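Local coordinates for protein putative mandelate racemase (Zymomonas mobilis, PDB 2OX4) that probably acts as a magnesium-dependent lyase (dehydratase) of the mandelate racemase branch of the enolase superfamily, at residues 11-16 with 384-389; 288-293 with 315-320; 295-300 with 329-334. One frame throughout, in Å; residues are numbered along the deposited sequence.

Contact 1: 11-16 with 384-389; sequences FHVHTR and YQISDY
The carbonyl oxygen of H12 is gripped by several groups at once: D388 N donates to it over 2.9 Å, R22 NH2 reaches it from outside the two segments, and S387 CA adds a CA-H...O contact. H12 N returns a straighter bond to D388 O, also 2.9 Å long, making these residues a hydrogen-bonded pair of antiparallel strands. Just past the end of strand 5-13, H14 N donates to I386 O at 2.8 Å. With CG beside the backbone N, anti to the carbonyl carbon (chi1 -66°), the H14 imidazole is brought back over the partner strand, one face on the I386-S387 peptide and S387 N above the ring centre. D388 OD2 lies in the plane of this ring, 3.1 Å from NE2, while NE2 meets it from above the steeply inclined carboxylate plane; the N-H...O angle is only 137°, far from straight. The other oxygen, D388 OD1, takes a salt bridge from R22 and a water hydrogen; the same water bonds H12 ND1.

On the face carrying F11, V13, S387 and Y389 the contact is aromatic. F11 drives its CE2-CZ edge onto the face of Y384, a T-shaped pair with planes 89° apart, while Y389 lies alongside F11 and meets it obliquely, CD1 at 3.5 Å from F11 CE2. Both tyrosine hydroxyls bond E9 OE2. Farther along, R16 NE bonds H14 O, and the guanidinium, salt-bridged to E354, covers V13 CG1. The pairing returns the C-terminal strand to the antiparallel sheet of the N-terminal capping domain, as in other enolase-superfamily members. With R22 on one oxygen and H14 on the other, D388 probably stays ionised, and bonds at both oxygens would keep the carboxylate from turning while its backbone carries the strand pairing.

Contact 2: 288-293 with 315-320; sequences QPDLGT and QAHVAG
H317 ND1 donates to D290 OD2 across only 2.6 Å, the shortest bond between the two segments. The acceptor lies in the imidazole plane and is approached on the anti side of the carboxylate, the two planes being turned 47° apart. D290 CG stands anti to the backbone N (chi1 -172°), which carries the carboxylate to the histidine while OD1, through its anti lone pair, caps G292 N at 2.7 Å. One aspartate serves as N-cap of the short helix 291-294 and as acceptor for the ring, its rotation limited by the cap bond at OD1. Beside it the backbones press close: H317 N bonds P289 O at 2.9 Å, and H317 CB packs on Q288 O.

The segments follow the sixth and seventh strands of the (beta/alpha)7beta barrel, 286-287 and 313-314. A His-Asp pair at these strand ends is a feature of mandelate racemase-type members of the superfamily, and the magnesium ion lies about 4 Å from the H317 side chain, with its ligand E267 next to the ring.

Toward the other end two glutamines meet with amide planes 60° apart. Q288 NE2 donates to Q315 OE1 at 2.9 Å, from above the carbonyl plane, and makes a weak bond to the metal ligand E241; Y129 OH also binds Q315 OE1. Q315 NE2 turns back to A316 O.

On the far side of the D290 carboxylate from the ring, direct contact gives way to two bridging waters, though every touching residue is buried. One donates to D290 OD2 and accepts from A319 N, each at 2.8 Å; the other spans L291 N and H317 O.

Contact 3: 295-300 with 329-334; sequences GGFTEF and LHAEIA
Two neighbouring helices on the outside of the barrel, 296-309 and 322-333, run side by side here, and the methyl of A331 is the point where they meet. The segment axes, inclined by 24°, stay 10.6 Å apart at their closest, and two large phenylalanine rings of one helix span that distance to the small alanine of the other. F300, with CG anti to the backbone N (chi1 -177°), lays a ring face under A331 CB: the methyl sits 4.0 Å from the ring centroid, shifted toward the rim, a CH-pi contact whose closest atom is F300 CE2 at 3.7 Å. F297, one turn earlier, comes in differently. Its edge is turned to the helix, CE2 lying 3.9 Å from A331 N, and CD2 touches A331 CB at 4.0 Å. H330 CB adds a contact to the same CE2, while its imidazole turns elsewhere, to I375 O and Y115 N.

L291 of the short helix 291-294 packs on F297, F300 and A331, adding to the apolar cluster, and W103 meets F297 edge-to-face. A serine in place of F300 would probably open a gap beneath A331 and leave L291 without part of its packing. The carboxylate of E332 bonds H341 ND1 and A316 N, away from the rings. Across these segments, therefore, the helices are held by dispersion and shape, with their polar side-chain groups satisfied by other partners.

Strand 5-13, near the N terminus, enters the sheet of the capping domain, and its partner 387-393 arrives only at the far end of the chain, so contact 1 closes a loop around nearly the whole protein. Contacts 2 and 3 both nest inside it. Their segments alternate along the chain, 288-293, 295-300, 315-320, 329-334, so the two small loops cross, tying the ends of the sixth and seventh barrel strands to the helices that follow them. These two contacts touch directly, their centres about 9 Å apart. Contact 1 stays apart, its nearest atoms about 9 Å from contact 2 and about 17 Å from contact 3.

Contact 1: 11-16 with 384-389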
ATOM      1  N   PHE C  11      26.778 -24.576  32.237  1.00  8.73           N
ATOM      2  CA  PHE C  11      26.897 -26.021  32.044  1.00 10.15           C
ATOM      3  C   PHE C  11      26.462 -26.363  30.630  1.00 11.54           C
ATOM      4  O   PHE C  11      25.275 -26.303  30.316  1.00 13.18           O
ATOM      5  CB  PHE C  11      25.975 -26.764  33.025  1.00 10.35           C
ATOM      6  CG  PHE C  11      26.216 -26.426  34.470  1.00 15.82           C
ATOM      7  CD1 PHE C  11      25.592 -25.328  35.064  1.00 14.37           C
ATOM      8  CD2 PHE C  11      27.045 -27.223  35.250  1.00 17.03           C
ATOM      9  CE1 PHE C  11      25.811 -25.011  36.395  1.00 16.78           C
ATOM     10  CE2 PHE C  11      27.272 -26.916  36.583  1.00 16.04           C
ATOM     11  CZ  PHE C  11      26.652 -25.815  37.165  1.00 15.61           C
ATOM     12  N   HIS C  12      27.416 -26.713  29.775  1.00  8.62           N
ATOM     13  CA  HIS C  12      27.074 -27.221  28.457  1.00  7.90           C
ATOM     14  C   HIS C  12      27.080 -28.760  28.565  1.00 12.60           C
ATOM     15  O   HIS C  12      28.140 -29.405  28.533  1.00 11.53           O
ATOM     16  CB  HIS C  12      28.050 -26.692  27.392  1.00  8.88           C
ATOM     17  CG  HIS C  12      27.673 -27.055  25.986  1.00 12.28           C
ATOM     18  ND1 HIS C  12      28.534 -26.895  24.919  1.00 12.24           N
ATOM     19  CD2 HIS C  12      26.527 -27.569  25.471  1.00  9.91           C
ATOM     20  CE1 HIS C  12      27.939 -27.297  23.809  1.00  9.02           C
ATOM     21  NE2 HIS C  12      26.721 -27.711  24.115  1.00 12.00           N
ATOM     22  N   VAL C  13      25.888 -29.318  28.758  1.00 13.32           N
ATOM     23  CA  VAL C  13      25.726 -30.724  29.169  1.00 14.79           C
ATOM     24  C   VAL C  13      26.252 -31.627  28.059  1.00 15.86           C
ATOM     25  O   VAL C  13      26.017 -31.361  26.872  1.00 12.27           O
ATOM     26  CB  VAL C  13      24.242 -31.065  29.483  1.00 15.10           C
ATOM     27  CG1 VAL C  13      24.088 -32.560  29.841  1.00 13.62           C
ATOM     28  CG2 VAL C  13      23.734 -30.208  30.631  1.00 15.54           C
ATOM     29  N   HIS C  14      26.999 -32.668  28.443  1.00 15.17           N
ATOM     30  CA  HIS C  14      27.540 -33.627  27.480  1.00 13.06           C
ATOM     31  C   HIS C  14      26.440 -34.349  26.706  1.00 10.95           C
ATOM     32  O   HIS C  14      25.306 -34.457  27.184  1.00 15.72           O
ATOM     33  CB  HIS C  14      28.441 -34.641  28.194  1.00 13.78           C
ATOM     34  CG  HIS C  14      29.684 -34.042  28.778  1.00 20.39           C
ATOM     35  ND1 HIS C  14      30.392 -34.645  29.797  1.00 19.01           N
ATOM     36  CD2 HIS C  14      30.348 -32.898  28.483  1.00 17.55           C
ATOM     37  CE1 HIS C  14      31.437 -33.896  30.106  1.00 22.98           C
ATOM     38  NE2 HIS C  14      31.435 -32.831  29.322  1.00 21.96           N
ATOM     39  N   THR C  15      26.781 -34.835  25.513  1.00 15.10           N
ATOM     40  CA  THR C  15      25.802 -35.444  24.601  1.00 13.89           C
ATOM     41  C   THR C  15      24.832 -36.372  25.323  1.00 19.98           C
ATOM     42  O   THR C  15      25.247 -37.304  26.011  1.00 20.12           O
ATOM     43  CB  THR C  15      26.503 -36.205  23.467  1.00 18.19           C
ATOM     44  OG1 THR C  15      27.433 -35.330  22.833  1.00 20.18           O
ATOM     45  CG2 THR C  15      25.494 -36.710  22.433  1.00 19.57           C
ATOM     46  N   ARG C  16      23.543 -36.085  25.196  1.00 15.24           N
ATOM     47  CA  ARG C  16      22.504 -36.989  25.678  1.00 16.57           C
ATOM     48  C   ARG C  16      22.394 -38.163  24.696  1.00 19.71           C
ATOM     49  O   ARG C  16      22.186 -37.950  23.508  1.00 19.09           O
ATOM     50  CB  ARG C  16      21.166 -36.242  25.833  1.00 18.68           C
ATOM     51  CG  ARG C  16      21.225 -34.911  26.647  1.00 20.44           C
ATOM     52  CD  ARG C  16      21.471 -35.109  28.140  1.00 17.12           C
ATOM     53  NE  ARG C  16      22.846 -35.518  28.412  1.00 21.87           N
ATOM     54  CZ  ARG C  16      23.228 -36.219  29.475  1.00 33.11           C
ATOM     55  NH1 ARG C  16      24.505 -36.545  29.626  1.00 20.84           N
ATOM     56  NH2 ARG C  16      22.336 -36.590  30.384  1.00 23.00           N
ATOM     57  N   TYR C 384      27.806 -31.063  37.309  1.00 16.32           N
ATOM     58  CA  TYR C 384      29.213 -30.676  37.363  1.00 19.23           C
ATOM     59  C   TYR C 384      30.126 -31.718  36.714  1.00 24.31           C
ATOM     60  O   TYR C 384      31.181 -31.387  36.185  1.00 26.88           O
ATOM     61  CB  TYR C 384      29.637 -30.416  38.817  1.00 19.65           C
ATOM     62  CG  TYR C 384      28.997 -29.180  39.411  1.00 25.08           C
ATOM     63  CD1 TYR C 384      27.721 -29.231  39.996  1.00 27.20           C
ATOM     64  CD2 TYR C 384      29.655 -27.950  39.370  1.00 30.52           C
ATOM     65  CE1 TYR C 384      27.128 -28.082  40.530  1.00 30.52           C
ATOM     66  CE2 TYR C 384      29.072 -26.803  39.900  1.00 27.74           C
ATOM     67  CZ  TYR C 384      27.813 -26.874  40.476  1.00 29.84           C
ATOM     68  OH  TYR C 384      27.246 -25.729  40.989  1.00 33.53           O
ATOM     69  N   GLN C 385      29.701 -32.975  36.742  1.00 19.88           N
ATOM     70  CA  GLN C 385      30.511 -34.071  36.218  1.00 20.79           C
ATOM     71  C   GLN C 385      30.156 -34.458  34.777  1.00 20.49           C
ATOM     72  O   GLN C 385      30.914 -35.162  34.111  1.00 21.01           O
ATOM     73  CB  GLN C 385      30.395 -35.292  37.137  1.00 22.60           C
ATOM     74  CG  GLN C 385      31.362 -35.278  38.321  1.00 43.85           C
ATOM     75  CD  GLN C 385      32.822 -35.157  37.900  1.00 63.95           C
ATOM     76  OE1 GLN C 385      33.433 -34.095  38.034  1.00 63.33           O
ATOM     77  NE2 GLN C 385      33.384 -36.247  37.387  1.00 75.39           N
ATOM     78  N   ILE C 386      29.002 -34.007  34.295  1.00 13.95           N
ATOM     79  CA  ILE C 386      28.518 -34.411  32.969  1.00 14.79           C
ATOM     80  C   ILE C 386      28.328 -33.203  32.026  1.00 14.87           C
ATOM     81  O   ILE C 386      27.528 -33.252  31.085  1.00 16.38           O
ATOM     82  CB  ILE C 386      27.230 -35.276  33.037  1.00 16.49           C
ATOM     83  CG1 ILE C 386      26.073 -34.499  33.692  1.00 10.64           C
ATOM     84  CG2 ILE C 386      27.492 -36.600  33.776  1.00 21.17           C
ATOM     85  CD1 ILE C 386      24.720 -35.061  33.329  1.00 18.19           C
ATOM     86  N   SER C 387      29.085 -32.142  32.289  1.00 16.13           N
ATOM     87  CA  SER C 387      29.006 -30.911  31.497  1.00 15.29           C
ATOM     88  C   SER C 387      30.405 -30.362  31.215  1.00 18.32           C
ATOM     89  O   SER C 387      31.338 -30.551  32.008  1.00 17.25           O
ATOM     90  CB  SER C 387      28.193 -29.836  32.242  1.00 12.49           C
ATOM     91  OG  SER C 387      26.919 -30.314  32.645  1.00 16.27           O
ATOM     92  N   ASP C 388      30.536 -29.672  30.084  1.00 14.11           N
ATOM     93  CA  ASP C 388      31.563 -28.647  29.917  1.00 13.21           C
ATOM     94  C   ASP C 388      31.187 -27.466  30.801  1.00 16.32           C
ATOM     95  O   ASP C 388      30.155 -26.837  30.592  1.00 15.37           O
ATOM     96  CB  ASP C 388      31.649 -28.193  28.448  1.00 12.88           C
ATOM     97  CG  ASP C 388      32.136 -29.296  27.518  1.00 24.03           C
ATOM     98  OD1 ASP C 388      31.955 -29.168  26.288  1.00 21.35           O
ATOM     99  OD2 ASP C 388      32.700 -30.292  28.014  1.00 23.06           O
ATOM    100  N   TYR C 389      32.040 -27.173  31.774  1.00 12.84           N
ATOM    101  CA  TYR C 389      31.719 -26.270  32.888  1.00 13.67           C
ATOM    102  C   TYR C 389      32.590 -25.020  32.821  1.00 18.45           C
ATOM    103  O   TYR C 389      33.806 -25.117  32.692  1.00 17.25           O
ATOM    104  CB  TYR C 389      31.948 -26.991  34.225  1.00 17.61           C
ATOM    105  CG  TYR C 389      31.815 -26.125  35.465  1.00 20.39           C
ATOM    106  CD1 TYR C 389      30.560 -25.798  35.982  1.00 17.27           C
ATOM    107  CD2 TYR C 389      32.945 -25.652  36.136  1.00 21.90           C
ATOM    108  CE1 TYR C 389      30.439 -25.014  37.125  1.00 13.12           C
ATOM    109  CE2 TYR C 389      32.830 -24.871  37.275  1.00 21.35           C
ATOM    110  CZ  TYR C 389      31.575 -24.564  37.770  1.00 21.28           C
ATOM    111  OH  TYR C 389      31.459 -23.791  38.905  1.00 23.42           O
TER
HETATM  112  O   HOH W   1      31.237 -26.500  25.494  1.00 15.01           O

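Contact 2: 288-293 with 315-320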
ATOM      1  N   GLN C 288       4.796 -19.161  18.893  1.00  7.56           N
ATOM      2  CA  GLN C 288       5.467 -20.173  19.700  1.00  9.70           C
ATOM      3  C   GLN C 288       6.855 -19.742  20.158  1.00  8.74           C
ATOM      4  O   GLN C 288       7.828 -20.458  19.916  1.00  9.23           O
ATOM      5  CB  GLN C 288       5.543 -21.508  18.933  1.00  9.06           C
ATOM      6  CG  GLN C 288       4.169 -22.073  18.473  1.00  9.15           C
ATOM      7  CD  GLN C 288       4.316 -23.176  17.439  1.00 10.34           C
ATOM      8  OE1 GLN C 288       5.014 -23.012  16.449  1.00 12.36           O
ATOM      9  NE2 GLN C 288       3.653 -24.305  17.666  1.00  9.61           N
ATOM     10  N   PRO C 289       6.961 -18.583  20.853  1.00  9.92           N
ATOM     11  CA  PRO C 289       8.289 -18.169  21.297  1.00  9.54           C
ATOM     12  C   PRO C 289       8.804 -19.185  22.316  1.00  9.34           C
ATOM     13  O   PRO C 289       8.002 -19.777  23.058  1.00  9.49           O
ATOM     14  CB  PRO C 289       8.021 -16.829  21.994  1.00 11.10           C
ATOM     15  CG  PRO C 289       6.610 -16.885  22.396  1.00  9.01           C
ATOM     16  CD  PRO C 289       5.912 -17.673  21.341  1.00 10.65           C
ATOM     17  N   ASP C 290      10.109 -19.412  22.309  1.00  9.99           N
ATOM     18  CA  ASP C 290      10.784 -20.203  23.338  1.00 11.23           C
ATOM     19  C   ASP C 290      11.330 -19.235  24.384  1.00 10.56           C
ATOM     20  O   ASP C 290      12.073 -18.305  24.048  1.00  9.48           O
ATOM     21  CB  ASP C 290      11.927 -21.002  22.683  1.00  9.36           C
ATOM     22  CG  ASP C 290      12.575 -22.024  23.632  1.00 18.91           C
ATOM     23  OD1 ASP C 290      13.026 -21.649  24.727  1.00 19.76           O
ATOM     24  OD2 ASP C 290      12.644 -23.209  23.268  1.00 17.19           O
ATOM     25  N   LEU C 291      10.984 -19.448  25.656  1.00 10.63           N
ATOM     26  CA  LEU C 291      11.561 -18.634  26.747  1.00  9.77           C
ATOM     27  C   LEU C 291      13.096 -18.532  26.673  1.00  9.01           C
ATOM     28  O   LEU C 291      13.653 -17.475  26.939  1.00 12.33           O
ATOM     29  CB  LEU C 291      11.152 -19.171  28.119  1.00 12.47           C
ATOM     30  CG  LEU C 291       9.853 -18.700  28.774  1.00 23.41           C
ATOM     31  CD1 LEU C 291       9.769 -19.326  30.149  1.00 21.38           C
ATOM     32  CD2 LEU C 291       9.807 -17.205  28.919  1.00 13.33           C
ATOM     33  N   GLY C 292      13.756 -19.617  26.277  1.00  9.87           N
ATOM     34  CA  GLY C 292      15.218 -19.662  26.209  1.00  8.95           C
ATOM     35  C   GLY C 292      15.871 -19.095  24.955  1.00  9.43           C
ATOM     36  O   GLY C 292      17.104 -19.143  24.826  1.00  7.90           O
ATOM     37  N   THR C 293      15.072 -18.567  24.023  1.00 10.68           N
ATOM     38  CA  THR C 293      15.622 -17.851  22.855  1.00 11.01           C
ATOM     39  C   THR C 293      14.948 -16.500  22.537  1.00 12.83           C
ATOM     40  O   THR C 293      15.572 -15.628  21.920  1.00  9.73           O
ATOM     41  CB  THR C 293      15.649 -18.709  21.539  1.00 14.47           C
ATOM     42  OG1 THR C 293      14.317 -18.957  21.082  1.00 11.87           O
ATOM     43  CG2 THR C 293      16.381 -20.037  21.720  1.00 13.90           C
ATOM     44  N   GLN C 315       1.554 -20.518  22.414  1.00  9.15           N
ATOM     45  CA  GLN C 315       2.024 -21.784  22.997  1.00  9.76           C
ATOM     46  C   GLN C 315       3.539 -21.687  23.088  1.00 10.89           C
ATOM     47  O   GLN C 315       4.199 -21.661  22.061  1.00 11.58           O
ATOM     48  CB  GLN C 315       1.645 -22.962  22.065  1.00  9.34           C
ATOM     49  CG  GLN C 315       2.383 -24.302  22.395  1.00 13.48           C
ATOM     50  CD  GLN C 315       3.186 -24.841  21.223  1.00 11.87           C
ATOM     51  OE1 GLN C 315       2.628 -25.264  20.208  1.00 13.26           O
ATOM     52  NE2 GLN C 315       4.506 -24.829  21.360  1.00 10.11           N
ATOM     53  N   ALA C 316       4.098 -21.639  24.296  1.00 10.70           N
ATOM     54  CA  ALA C 316       5.547 -21.587  24.422  1.00 10.81           C
ATOM     55  C   ALA C 316       6.138 -22.800  23.708  1.00  8.68           C
ATOM     56  O   ALA C 316       5.632 -23.915  23.839  1.00  9.53           O
ATOM     57  CB  ALA C 316       5.979 -21.561  25.869  1.00 14.06           C
ATOM     58  N   HIS C 317       7.195 -22.576  22.945  1.00 12.25           N
ATOM     59  CA  HIS C 317       8.008 -23.692  22.476  1.00  9.96           C
ATOM     60  C   HIS C 317       8.814 -24.229  23.642  1.00 10.73           C
ATOM     61  O   HIS C 317       9.536 -23.476  24.309  1.00 12.68           O
ATOM     62  CB  HIS C 317       8.944 -23.257  21.359  1.00 10.33           C
ATOM     63  CG  HIS C 317       9.903 -24.322  20.938  1.00 11.63           C
ATOM     64  ND1 HIS C 317      11.204 -24.370  21.392  1.00 13.17           N
ATOM     65  CD2 HIS C 317       9.751 -25.383  20.110  1.00 13.79           C
ATOM     66  CE1 HIS C 317      11.812 -25.418  20.864  1.00 17.63           C
ATOM     67  NE2 HIS C 317      10.953 -26.049  20.083  1.00 14.77           N
ATOM     68  N   VAL C 318       8.688 -25.530  23.889  1.00 11.74           N
ATOM     69  CA  VAL C 318       9.379 -26.152  25.019  1.00 13.66           C
ATOM     70  C   VAL C 318      10.065 -27.425  24.546  1.00 18.26           C
ATOM     71  O   VAL C 318       9.399 -28.374  24.116  1.00 18.83           O
ATOM     72  CB  VAL C 318       8.400 -26.499  26.175  1.00 15.88           C
ATOM     73  CG1 VAL C 318       9.175 -27.049  27.380  1.00 26.75           C
ATOM     74  CG2 VAL C 318       7.613 -25.263  26.593  1.00 14.66           C
ATOM     75  N   ALA C 319      11.393 -27.436  24.615  1.00 15.02           N
ATOM     76  CA  ALA C 319      12.182 -28.548  24.063  1.00 21.03           C
ATOM     77  C   ALA C 319      13.585 -28.579  24.630  1.00 29.46           C
ATOM     78  O   ALA C 319      14.567 -28.618  23.879  1.00 30.20           O
ATOM     79  CB  ALA C 319      12.229 -28.491  22.528  1.00 20.03           C
ATOM     80  N   GLY C 320      13.681 -28.558  25.957  1.00 21.22           N
ATOM     81  CA  GLY C 320      14.947 -28.844  26.636  1.00 23.36           C
ATOM     82  C   GLY C 320      14.701 -29.495  27.984  1.00 17.44           C
ATOM     83  O   GLY C 320      13.834 -30.370  28.109  1.00 18.00           O
TER
HETATM   84  O   HOH W   2      12.677 -25.014  25.382  1.00 34.95           O
HETATM   85  O   HOH W   3       9.678 -21.786  26.433  1.00 16.11           O

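Contact 3: 295-300 with 329-334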
ATOM      1  N   GLY C 295      13.992 -14.101  24.498  1.00  8.33           N
ATOM      2  CA  GLY C 295      14.436 -13.017  25.381  1.00  8.38           C
ATOM      3  C   GLY C 295      14.048 -13.197  26.847  1.00 10.32           C
ATOM      4  O   GLY C 295      14.069 -12.236  27.615  1.00 11.43           O
ATOM      5  N   GLY C 296      13.693 -14.423  27.251  1.00  8.57           N
ATOM      6  CA  GLY C 296      13.415 -14.688  28.673  1.00  7.40           C
ATOM      7  C   GLY C 296      11.984 -14.352  29.043  1.00  8.80           C
ATOM      8  O   GLY C 296      11.174 -13.996  28.169  1.00  9.81           O
ATOM      9  N   PHE C 297      11.658 -14.459  30.333  1.00  6.96           N
ATOM     10  CA  PHE C 297      10.335 -14.034  30.834  1.00  8.59           C
ATOM     11  C   PHE C 297       9.987 -12.596  30.424  1.00  8.44           C
ATOM     12  O   PHE C 297       8.851 -12.306  30.061  1.00  9.51           O
ATOM     13  CB  PHE C 297      10.288 -14.086  32.361  1.00 10.47           C
ATOM     14  CG  PHE C 297      10.225 -15.478  32.936  1.00  9.06           C
ATOM     15  CD1 PHE C 297      11.264 -15.953  33.736  1.00  7.68           C
ATOM     16  CD2 PHE C 297       9.108 -16.280  32.736  1.00  9.66           C
ATOM     17  CE1 PHE C 297      11.208 -17.216  34.308  1.00  9.40           C
ATOM     18  CE2 PHE C 297       9.048 -17.559  33.299  1.00 11.80           C
ATOM     19  CZ  PHE C 297      10.098 -18.019  34.083  1.00 12.40           C
ATOM     20  N   THR C 298      10.976 -11.712  30.516  1.00  7.57           N
ATOM     21  CA  THR C 298      10.773 -10.276  30.277  1.00  7.84           C
ATOM     22  C   THR C 298      10.235 -10.048  28.862  1.00  8.13           C
ATOM     23  O   THR C 298       9.230  -9.340  28.652  1.00  8.24           O
ATOM     24  CB  THR C 298      12.092  -9.507  30.513  1.00  8.32           C
ATOM     25  OG1 THR C 298      12.460  -9.631  31.891  1.00 11.11           O
ATOM     26  CG2 THR C 298      11.946  -8.014  30.169  1.00  8.56           C
ATOM     27  N   GLU C 299      10.880 -10.685  27.895  1.00  6.92           N
ATOM     28  CA  GLU C 299      10.524 -10.475  26.493  1.00  7.40           C
ATOM     29  C   GLU C 299       9.350 -11.340  26.053  1.00  7.77           C
ATOM     30  O   GLU C 299       8.522 -10.898  25.256  1.00  7.94           O
ATOM     31  CB  GLU C 299      11.741 -10.696  25.589  1.00  9.96           C
ATOM     32  CG  GLU C 299      11.567 -10.158  24.158  1.00  9.17           C
ATOM     33  CD  GLU C 299      11.714  -8.651  24.049  1.00 10.34           C
ATOM     34  OE1 GLU C 299      11.853  -7.959  25.077  1.00  9.76           O
ATOM     35  OE2 GLU C 299      11.706  -8.145  22.903  1.00  9.12           O
ATOM     36  N   PHE C 300       9.271 -12.571  26.556  1.00 10.23           N
ATOM     37  CA  PHE C 300       8.104 -13.438  26.293  1.00  9.12           C
ATOM     38  C   PHE C 300       6.813 -12.683  26.596  1.00 10.96           C
ATOM     39  O   PHE C 300       5.873 -12.696  25.800  1.00 10.27           O
ATOM     40  CB  PHE C 300       8.147 -14.678  27.180  1.00  8.56           C
ATOM     41  CG  PHE C 300       7.022 -15.657  26.940  1.00 14.05           C
ATOM     42  CD1 PHE C 300       7.228 -16.778  26.131  1.00 17.65           C
ATOM     43  CD2 PHE C 300       5.779 -15.502  27.564  1.00 10.55           C
ATOM     44  CE1 PHE C 300       6.213 -17.715  25.931  1.00 13.58           C
ATOM     45  CE2 PHE C 300       4.743 -16.425  27.339  1.00 10.50           C
ATOM     46  CZ  PHE C 300       4.966 -17.530  26.532  1.00 17.53           C
ATOM     47  N   LEU C 329       5.823 -22.926  32.291  1.00 10.11           N
ATOM     48  CA  LEU C 329       4.518 -23.015  32.934  1.00  9.79           C
ATOM     49  C   LEU C 329       4.150 -21.704  33.624  1.00  6.89           C
ATOM     50  O   LEU C 329       2.987 -21.295  33.626  1.00  9.18           O
ATOM     51  CB  LEU C 329       4.518 -24.181  33.939  1.00  8.63           C
ATOM     52  CG  LEU C 329       4.831 -25.544  33.309  1.00 10.69           C
ATOM     53  CD1 LEU C 329       5.051 -26.594  34.397  1.00 17.28           C
ATOM     54  CD2 LEU C 329       3.728 -25.972  32.351  1.00 16.24           C
ATOM     55  N   HIS C 330       5.147 -21.052  34.220  1.00  7.14           N
ATOM     56  CA  HIS C 330       4.942 -19.738  34.836  1.00 10.17           C
ATOM     57  C   HIS C 330       4.560 -18.690  33.797  1.00 10.06           C
ATOM     58  O   HIS C 330       3.590 -17.953  33.992  1.00  9.19           O
ATOM     59  CB  HIS C 330       6.184 -19.297  35.596  1.00  7.77           C
ATOM     60  CG  HIS C 330       6.463 -20.129  36.811  1.00 10.35           C
ATOM     61  ND1 HIS C 330       5.886 -19.871  38.037  1.00  9.95           N
ATOM     62  CD2 HIS C 330       7.241 -21.225  36.982  1.00 15.37           C
ATOM     63  CE1 HIS C 330       6.309 -20.767  38.916  1.00  9.40           C
ATOM     64  NE2 HIS C 330       7.134 -21.599  38.301  1.00 10.50           N
ATOM     65  N   ALA C 331       5.311 -18.649  32.700  1.00 10.05           N
ATOM     66  CA  ALA C 331       5.069 -17.675  31.620  1.00 11.65           C
ATOM     67  C   ALA C 331       3.653 -17.848  31.055  1.00 10.26           C
ATOM     68  O   ALA C 331       2.913 -16.883  30.894  1.00 10.29           O
ATOM     69  CB  ALA C 331       6.122 -17.837  30.510  1.00 11.46           C
ATOM     70  N   GLU C 332       3.272 -19.094  30.797  1.00  8.03           N
ATOM     71  CA  GLU C 332       1.991 -19.397  30.173  1.00  8.26           C
ATOM     72  C   GLU C 332       0.781 -19.181  31.065  1.00 12.78           C
ATOM     73  O   GLU C 332      -0.261 -18.717  30.596  1.00 10.72           O
ATOM     74  CB  GLU C 332       1.980 -20.819  29.644  1.00  8.40           C
ATOM     75  CG  GLU C 332       2.873 -21.008  28.420  1.00 11.19           C
ATOM     76  CD  GLU C 332       2.939 -22.458  27.983  1.00 15.72           C
ATOM     77  OE1 GLU C 332       2.963 -23.360  28.854  1.00 16.93           O
ATOM     78  OE2 GLU C 332       2.964 -22.703  26.763  1.00 15.71           O
ATOM     79  N   ILE C 333       0.896 -19.528  32.348  1.00 10.98           N
ATOM     80  CA  ILE C 333      -0.246 -19.344  33.251  1.00 11.93           C
ATOM     81  C   ILE C 333      -0.525 -17.856  33.488  1.00 11.06           C
ATOM     82  O   ILE C 333      -1.654 -17.474  33.796  1.00 11.83           O
ATOM     83  CB  ILE C 333      -0.076 -20.122  34.593  1.00 12.11           C
ATOM     84  CG1 ILE C 333      -1.451 -20.433  35.203  1.00 15.47           C
ATOM     85  CG2 ILE C 333       0.811 -19.370  35.575  1.00  9.25           C
ATOM     86  CD1 ILE C 333      -1.527 -21.786  35.864  1.00 22.21           C
ATOM     87  N   ALA C 334       0.500 -17.019  33.308  1.00  8.46           N
ATOM     88  CA  ALA C 334       0.378 -15.579  33.578  1.00 10.89           C
ATOM     89  C   ALA C 334      -0.156 -14.736  32.409  1.00 10.63           C
ATOM     90  O   ALA C 334      -0.305 -13.512  32.552  1.00 15.17           O
ATOM     91  CB  ALA C 334       1.708 -15.008  34.047  1.00  7.39           C
TER